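Local coordinates for protein diadenosine tetraphosphatase, putative (Trypanosoma brucei, PDB 2QJC) that probably hydrolyses phosphate esters or anhydrides, perhaps diadenosine tetraphosphate, as a calcineurin-like metallophosphoesterase with two manganese ions in its active site, at residues M161-I165 against D185-W190. Sequence-based numbering, arbitrary orientation.
Sequences MRNLI and DGGKPW. With PO4 (phosphate ion), chain D.
Leu164 and Lys188 form an antiparallel hydrogen-bonded pair, Leu164 N reaching Lys188 O at 2.9 Å and Lys188 N returning to Leu164 O at 3.0 Å. The ladder continues with Trp190 N giving a 3.0 Å bond to Arg162 O. Between these rungs stands Pro189, which has no N-H to give; opposite Asn163 in a non-hydrogen-bonded pair, it needs none. The Asn163 side chain adds a polar clamp: ND2 donates to Gly186 O at 3.2 Å, nearly straight (169°). Gly186 O lies in the Asn163 amide plane, while ND2 stands above that of the Gly186 carbonyl; OD1 accepts from Arg208, fixing the amide's turn.

Met161, present as selenomethionine, sets SE obliquely over one face of the Trp190 ring, a Met-aromatic contact; the bend at chi3 (-68°) brings CE against Trp190 CB. Leu164 CD1 packs 3.9 Å from the same CB. Ile165 CD1 lies against the Asp185 backbone and CB. At Gly187 a CB would strike Ile165 CG1 and Leu164 O, and its backbone angles would jam one against the preceding carbonyl.

Arg162 CB points away from 185-190. Strand pairing places its backbone; Asp205, salt-bridged to NH1, and a phosphate, whose O2 is 2.8 Å from NH2, orient the guanidinium near a manganese ion. That phosphate, also held by His82 and Tyr227, probably comes from the crystallisation liquor, but may mark where a substrate phosphate would lie.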
HETATM    1  N   MSE A 161      -3.842  -7.081  -8.349  1.00 25.35           N
HETATM    2  CA  MSE A 161      -3.731  -8.543  -8.267  1.00 26.30           C
HETATM    3  C   MSE A 161      -3.993  -9.211  -6.914  1.00 26.29           C
HETATM    4  O   MSE A 161      -3.555  -8.731  -5.864  1.00 24.21           O
HETATM    5  CB  MSE A 161      -2.361  -9.002  -8.799  1.00 28.62           C
HETATM    6  CG  MSE A 161      -1.210  -8.899  -7.796  1.00 35.56           C
HETATM    7 SE   MSE A 161       0.520  -9.368  -8.578  1.00 47.02          SE
HETATM    8  CE  MSE A 161       0.260 -11.248  -8.885  1.00 35.94           C
ATOM      9  N   ARG A 162      -4.720 -10.327  -6.960  1.00 25.65           N
ATOM     10  CA  ARG A 162      -5.028 -11.118  -5.770  1.00 25.89           C
ATOM     11  C   ARG A 162      -4.563 -12.559  -6.003  1.00 24.85           C
ATOM     12  O   ARG A 162      -4.046 -13.227  -5.093  1.00 23.13           O
ATOM     13  CB  ARG A 162      -6.534 -11.125  -5.491  1.00 27.48           C
ATOM     14  CG  ARG A 162      -7.111  -9.795  -5.048  1.00 29.51           C
ATOM     15  CD  ARG A 162      -8.638  -9.853  -5.042  1.00 35.01           C
ATOM     16  NE  ARG A 162      -9.252  -8.524  -5.129  1.00 35.21           N
ATOM     17  CZ  ARG A 162      -9.421  -7.712  -4.093  1.00 36.63           C
ATOM     18  NH1 ARG A 162      -9.028  -8.085  -2.882  1.00 37.70           N
ATOM     19  NH2 ARG A 162      -9.991  -6.528  -4.269  1.00 40.49           N
ATOM     20  N   ASN A 163      -4.729 -13.015  -7.241  1.00 24.69           N
ATOM     21  CA  ASN A 163      -4.382 -14.372  -7.632  1.00 25.99           C
ATOM     22  C   ASN A 163      -3.468 -14.495  -8.858  1.00 26.10           C
ATOM     23  O   ASN A 163      -3.326 -13.568  -9.654  1.00 26.57           O
ATOM     24  CB  ASN A 163      -5.674 -15.159  -7.905  1.00 28.58           C
ATOM     25  CG  ASN A 163      -6.343 -15.671  -6.631  1.00 31.40           C
ATOM     26  OD1 ASN A 163      -6.166 -15.111  -5.549  1.00 33.66           O
ATOM     27  ND2 ASN A 163      -7.124 -16.742  -6.763  1.00 31.21           N
ATOM     28  N   LEU A 164      -2.861 -15.670  -8.988  1.00 28.42           N
ATOM     29  CA  LEU A 164      -1.993 -16.012 -10.113  1.00 29.63           C
ATOM     30  C   LEU A 164      -2.445 -17.401 -10.590  1.00 31.84           C
ATOM     31  O   LEU A 164      -2.515 -18.360  -9.801  1.00 28.39           O
ATOM     32  CB  LEU A 164      -0.519 -16.049  -9.682  1.00 27.73           C
ATOM     33  CG  LEU A 164       0.209 -14.700  -9.578  1.00 28.34           C
ATOM     34  CD1 LEU A 164       1.533 -14.882  -8.833  1.00 27.38           C
ATOM     35  CD2 LEU A 164       0.437 -14.129 -10.969  1.00 25.48           C
ATOM     36  N   ILE A 165      -2.762 -17.492 -11.878  1.00 33.05           N
ATOM     37  CA  ILE A 165      -3.236 -18.735 -12.477  1.00 38.05           C
ATOM     38  C   ILE A 165      -2.258 -19.263 -13.520  1.00 41.41           C
ATOM     39  O   ILE A 165      -1.831 -18.526 -14.415  1.00 40.95           O
ATOM     40  CB  ILE A 165      -4.585 -18.527 -13.189  1.00 38.53           C
ATOM     41  CG1 ILE A 165      -5.541 -17.741 -12.289  1.00 38.39           C
ATOM     42  CG2 ILE A 165      -5.178 -19.879 -13.563  1.00 38.52           C
ATOM     43  CD1 ILE A 165      -6.821 -17.327 -12.977  1.00 41.00           C
ATOM     44  N   ASP A 185     -11.617 -17.366 -10.800  1.00 41.58           N
ATOM     45  CA  ASP A 185     -11.055 -18.034 -11.969  1.00 44.08           C
ATOM     46  C   ASP A 185      -9.988 -19.028 -11.556  1.00 43.75           C
ATOM     47  O   ASP A 185      -9.177 -19.452 -12.371  1.00 45.86           O
ATOM     48  CB  ASP A 185     -10.452 -17.024 -12.948  1.00 46.34           C
ATOM     49  CG  ASP A 185     -11.507 -16.296 -13.759  1.00 50.08           C
ATOM     50  OD1 ASP A 185     -12.346 -16.976 -14.391  1.00 53.94           O
ATOM     51  OD2 ASP A 185     -11.496 -15.047 -13.776  1.00 50.91           O
ATOM     52  N   GLY A 186      -9.995 -19.401 -10.283  1.00 42.80           N
ATOM     53  CA  GLY A 186      -9.010 -20.339  -9.794  1.00 41.70           C
ATOM     54  C   GLY A 186      -7.678 -19.660  -9.536  1.00 42.25           C
ATOM     55  O   GLY A 186      -7.609 -18.436  -9.400  1.00 41.74           O
ATOM     56  N   GLY A 187      -6.616 -20.457  -9.475  1.00 41.91           N
ATOM     57  CA  GLY A 187      -5.298 -19.914  -9.222  1.00 40.15           C
ATOM     58  C   GLY A 187      -4.978 -19.978  -7.743  1.00 40.42           C
ATOM     59  O   GLY A 187      -5.715 -20.586  -6.961  1.00 38.78           O
ATOM     60  N   LYS A 188      -3.873 -19.352  -7.355  1.00 38.37           N
ATOM     61  CA  LYS A 188      -3.460 -19.330  -5.962  1.00 37.91           C
ATOM     62  C   LYS A 188      -3.152 -17.897  -5.570  1.00 36.04           C
ATOM     63  O   LYS A 188      -2.898 -17.049  -6.430  1.00 35.21           O
ATOM     64  CB  LYS A 188      -2.211 -20.192  -5.767  1.00 42.39           C
ATOM     65  CG  LYS A 188      -2.365 -21.631  -6.227  1.00 44.84           C
ATOM     66  CD  LYS A 188      -1.092 -22.422  -5.997  1.00 49.49           C
ATOM     67  CE  LYS A 188      -1.272 -23.881  -6.400  1.00 51.81           C
ATOM     68  NZ  LYS A 188      -0.039 -24.689  -6.151  1.00 54.13           N
ATOM     69  N   PRO A 189      -3.201 -17.597  -4.265  1.00 34.58           N
ATOM     70  CA  PRO A 189      -2.907 -16.235  -3.811  1.00 33.09           C
ATOM     71  C   PRO A 189      -1.536 -15.854  -4.350  1.00 32.93           C
ATOM     72  O   PRO A 189      -0.573 -16.618  -4.205  1.00 33.54           O
ATOM     73  CB  PRO A 189      -2.946 -16.356  -2.288  1.00 32.21           C
ATOM     74  CG  PRO A 189      -2.726 -17.825  -2.027  1.00 35.05           C
ATOM     75  CD  PRO A 189      -3.500 -18.483  -3.129  1.00 35.08           C
ATOM     76  N   TRP A 190      -1.446 -14.687  -4.981  1.00 28.87           N
ATOM     77  CA  TRP A 190      -0.188 -14.271  -5.579  1.00 27.51           C
ATOM     78  C   TRP A 190       1.033 -14.401  -4.658  1.00 26.46           C
ATOM     79  O   TRP A 190       2.058 -14.944  -5.068  1.00 26.71           O
ATOM     80  CB  TRP A 190      -0.298 -12.837  -6.132  1.00 26.24           C
ATOM     81  CG  TRP A 190       0.044 -11.772  -5.135  1.00 26.71           C
ATOM     82  CD1 TRP A 190      -0.804 -11.177  -4.239  1.00 24.38           C
ATOM     83  CD2 TRP A 190       1.357 -11.287  -4.829  1.00 23.48           C
ATOM     84  NE1 TRP A 190      -0.095 -10.365  -3.389  1.00 25.59           N
ATOM     85  CE2 TRP A 190       1.232 -10.413  -3.728  1.00 23.90           C
ATOM     86  CE3 TRP A 190       2.628 -11.515  -5.377  1.00 24.98           C
ATOM     87  CZ2 TRP A 190       2.330  -9.765  -3.157  1.00 22.43           C
ATOM     88  CZ3 TRP A 190       3.727 -10.870  -4.810  1.00 23.92           C
ATOM     89  CH2 TRP A 190       3.567 -10.005  -3.708  1.00 25.82           C
TER
HETATM   90  P   PO4 D 500     -10.088  -2.959  -1.901  1.00 47.08           P
HETATM   91  O1  PO4 D 500     -10.567  -3.192  -0.364  1.00 46.07           O
HETATM   92  O2  PO4 D 500      -9.637  -4.365  -2.479  1.00 45.97           O
HETATM   93  O3  PO4 D 500     -11.294  -2.396  -2.707  1.00 47.54           O
HETATM   94  O4  PO4 D 500      -8.883  -1.976  -1.907  1.00 47.40           O